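Local coordinates for protein glycosyl hydrolase 25 (Streptococcus pneumoniae, PDB 4FF5) that probably hydrolyses glycosidic bonds of the bacterial cell wall as a family 25 glycosyl hydrolase, and acts as a virulence factor in host-cell invasion, at residues G77-G85 against N98-I108. Sequence-based numbering, arbitrary orientation.
Sequences GAIVRVHSG and NGIDKAYKSHI. With EDO (1,2-ethanediol), chain C.
Arg81 and Asp101 form a salt bridge at the middle of the contact, with Arg81 NE 2.7 Å from Asp101 OD2. The carboxylate oxygen lies at the edge of the guanidinium and offers its anti lone pair, while the two planes stand 76° apart; NH2 adds a weak bond to the same oxygen. The arginine reaches it through a bend late in its chain. Asp101 CG lies anti to its backbone N (chi1 -175°), which turns the carboxylate to the strand. OD2 also accepts from Gly59 N, and OD1 accepts from Ala103 N at 2.8 Å, capping the turn before helix 104-112. A water donates to Arg81 O and, weakly, to Asp101 OD1.

Beside this charged pair the backbones join in a single bridge, His83 with Ile100. Asp101 N donates almost straight to Val82 O (2.9 Å). A second backbone bond runs from Ser84 N to Gly99 O, at 2.8 Å. Gly99 packs its CA over one face of the His83 imidazole in a CH-pi contact. Asn98 OD1 accepts from Ile100 N, an Asx turn just before the bridge.

On the helix side, the contact is made by apolar groups. Val82 CG1 sits over one face of the Tyr104 ring, 4.2 Å from its centroid, and CG2 touches Tyr104 CD1. Val80 CG1 meets His107 CB at 3.8 Å and the CG1 of Ile108, while His107 ND1 is hydrogen-bonded to Tyr68 OH, and NE2 to Ser58 O. Ala142 of helix 129-143 also packs on Val82 and Tyr104. The helical residues 104-108 run nearly antiparallel to strand 77-84 (161°), and the helix then leads to the parallel strand 118-123: a right-handed beta-alpha-beta crossover of the family 25 TIM barrel.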
# COMPACT_ATOMS: atom_id res chain seq x y z
N GLY A 77 -1.24 -10.06 5.50
CA GLY A 77 -2.06 -8.96 4.98
C GLY A 77 -1.60 -8.57 3.58
O GLY A 77 -0.55 -9.02 3.10
N ALA A 78 -2.40 -7.74 2.92
CA ALA A 78 -2.08 -7.34 1.55
C ALA A 78 -2.46 -5.88 1.34
O ALA A 78 -3.43 -5.38 1.91
CB ALA A 78 -2.82 -8.21 0.55
N ILE A 79 -1.68 -5.18 0.51
CA ILE A 79 -1.96 -3.81 0.17
C ILE A 79 -2.05 -3.72 -1.35
O ILE A 79 -1.07 -3.96 -2.05
CB ILE A 79 -0.88 -2.85 0.70
CG1 ILE A 79 -0.66 -3.05 2.21
CG2 ILE A 79 -1.29 -1.41 0.45
CD1 ILE A 79 0.30 -2.04 2.82
N VAL A 80 -3.23 -3.35 -1.84
CA VAL A 80 -3.56 -3.51 -3.28
C VAL A 80 -3.62 -2.15 -4.00
O VAL A 80 -4.23 -1.21 -3.50
CB VAL A 80 -4.92 -4.26 -3.43
CG1 VAL A 80 -5.40 -4.29 -4.89
CG2 VAL A 80 -4.80 -5.70 -2.92
N ARG A 81 -3.00 -2.05 -5.17
CA ARG A 81 -3.02 -0.79 -5.92
C ARG A 81 -4.38 -0.58 -6.58
O ARG A 81 -4.86 -1.48 -7.26
CB ARG A 81 -1.96 -0.76 -7.01
CG ARG A 81 -1.78 0.64 -7.56
CD ARG A 81 -0.73 0.68 -8.66
NE ARG A 81 -1.21 0.11 -9.93
CZ ARG A 81 -0.55 0.20 -11.08
NH1 ARG A 81 0.59 0.86 -11.15
NH2 ARG A 81 -1.05 -0.37 -12.19
N VAL A 82 -4.97 0.59 -6.37
CA VAL A 82 -6.27 0.93 -6.99
C VAL A 82 -6.10 2.02 -8.08
O VAL A 82 -6.77 2.01 -9.13
CB VAL A 82 -7.30 1.32 -5.89
CG1 VAL A 82 -8.63 1.81 -6.47
CG2 VAL A 82 -7.55 0.10 -5.01
N HIS A 83 -5.18 2.95 -7.84
CA HIS A 83 -4.98 4.04 -8.78
C HIS A 83 -3.51 4.29 -9.03
O HIS A 83 -2.70 4.26 -8.11
CB HIS A 83 -5.64 5.29 -8.21
CG HIS A 83 -5.86 6.40 -9.21
ND1 HIS A 83 -5.03 7.45 -9.31
CD2 HIS A 83 -6.85 6.59 -10.16
CE1 HIS A 83 -5.47 8.28 -10.27
NE2 HIS A 83 -6.58 7.75 -10.80
N SER A 84 -3.16 4.53 -10.29
CA SER A 84 -1.95 5.32 -10.54
C SER A 84 -2.22 6.66 -11.21
O SER A 84 -2.96 6.75 -12.21
CB SER A 84 -0.93 4.55 -11.35
OG SER A 84 0.06 5.48 -11.75
N GLY A 85 -1.58 7.71 -10.72
CA GLY A 85 -1.76 9.00 -11.32
C GLY A 85 -0.88 9.14 -12.55
O GLY A 85 -0.68 10.25 -13.04
N ASN A 98 -7.11 6.36 -17.33
CA ASN A 98 -7.58 7.26 -16.27
C ASN A 98 -6.97 6.92 -14.89
O ASN A 98 -7.36 7.50 -13.88
CB ASN A 98 -9.11 7.26 -16.19
CG ASN A 98 -9.65 5.99 -15.54
OD1 ASN A 98 -8.96 4.98 -15.43
ND2 ASN A 98 -10.91 6.05 -15.12
N GLY A 99 -6.04 5.98 -14.88
CA GLY A 99 -5.34 5.60 -13.65
C GLY A 99 -5.90 4.42 -12.89
O GLY A 99 -5.22 3.86 -12.01
N ILE A 100 -7.11 4.00 -13.23
CA ILE A 100 -7.70 2.83 -12.58
C ILE A 100 -6.89 1.55 -12.87
O ILE A 100 -6.64 1.20 -14.03
CB ILE A 100 -9.20 2.68 -12.92
CG1 ILE A 100 -10.00 3.84 -12.29
CG2 ILE A 100 -9.75 1.32 -12.47
CD1 ILE A 100 -10.03 3.84 -10.76
N ASP A 101 -6.48 0.87 -11.79
CA ASP A 101 -5.73 -0.37 -11.89
C ASP A 101 -6.61 -1.49 -12.50
O ASP A 101 -7.80 -1.61 -12.17
CB ASP A 101 -5.21 -0.76 -10.50
CG ASP A 101 -4.31 -1.99 -10.53
OD1 ASP A 101 -4.85 -3.10 -10.62
OD2 ASP A 101 -3.06 -1.85 -10.44
N LYS A 102 -6.02 -2.29 -13.38
CA LYS A 102 -6.78 -3.34 -14.09
C LYS A 102 -7.07 -4.63 -13.29
O LYS A 102 -7.86 -5.46 -13.73
CB LYS A 102 -6.13 -3.66 -15.45
CG LYS A 102 -6.37 -2.56 -16.48
CD LYS A 102 -5.73 -2.90 -17.82
CE LYS A 102 -6.11 -1.87 -18.86
NZ LYS A 102 -5.36 -2.15 -20.11
N ALA A 103 -6.44 -4.80 -12.12
CA ALA A 103 -6.60 -6.02 -11.34
C ALA A 103 -7.22 -5.84 -9.95
O ALA A 103 -7.54 -6.84 -9.31
CB ALA A 103 -5.28 -6.78 -11.23
N TYR A 104 -7.39 -4.60 -9.48
CA TYR A 104 -7.68 -4.38 -8.06
C TYR A 104 -8.94 -5.11 -7.53
O TYR A 104 -8.92 -5.63 -6.42
CB TYR A 104 -7.71 -2.88 -7.70
CG TYR A 104 -9.01 -2.18 -8.05
CD1 TYR A 104 -9.99 -1.97 -7.08
CD2 TYR A 104 -9.26 -1.76 -9.35
CE1 TYR A 104 -11.19 -1.33 -7.40
CE2 TYR A 104 -10.45 -1.14 -9.68
CZ TYR A 104 -11.41 -0.92 -8.72
OH TYR A 104 -12.59 -0.30 -9.08
N LYS A 105 -10.00 -5.18 -8.33
CA LYS A 105 -11.23 -5.84 -7.87
C LYS A 105 -10.96 -7.31 -7.56
O LYS A 105 -11.42 -7.84 -6.54
CB LYS A 105 -12.35 -5.74 -8.91
CG LYS A 105 -12.81 -4.34 -9.25
CD LYS A 105 -13.99 -4.41 -10.22
CE LYS A 105 -14.68 -3.07 -10.32
NZ LYS A 105 -15.70 -3.05 -11.41
N SER A 106 -10.21 -7.96 -8.46
CA SER A 106 -9.78 -9.34 -8.25
C SER A 106 -8.91 -9.56 -7.02
O SER A 106 -9.17 -10.46 -6.20
CB SER A 106 -9.05 -9.85 -9.48
OG SER A 106 -9.96 -10.08 -10.54
N HIS A 107 -7.86 -8.75 -6.89
CA HIS A 107 -6.97 -8.90 -5.75
C HIS A 107 -7.71 -8.68 -4.45
O HIS A 107 -7.54 -9.45 -3.51
CB HIS A 107 -5.78 -7.95 -5.83
CG HIS A 107 -4.80 -8.28 -6.93
ND1 HIS A 107 -4.55 -9.55 -7.35
CD2 HIS A 107 -3.96 -7.44 -7.67
CE1 HIS A 107 -3.61 -9.51 -8.32
NE2 HIS A 107 -3.25 -8.22 -8.51
N ILE A 108 -8.54 -7.63 -4.39
CA ILE A 108 -9.25 -7.33 -3.15
C ILE A 108 -10.27 -8.42 -2.81
O ILE A 108 -10.25 -8.97 -1.71
CB ILE A 108 -9.93 -5.95 -3.17
CG1 ILE A 108 -8.87 -4.84 -3.28
CG2 ILE A 108 -10.76 -5.74 -1.92
CD1 ILE A 108 -9.43 -3.45 -3.55
C1 EDO C . -5.88 0.71 -23.11
O1 EDO C . -6.03 0.50 -21.70
C2 EDO C . -5.09 -0.43 -23.73
O2 EDO C . -5.15 -1.63 -22.92
O HOH W 1 -4.19 -4.23 -8.05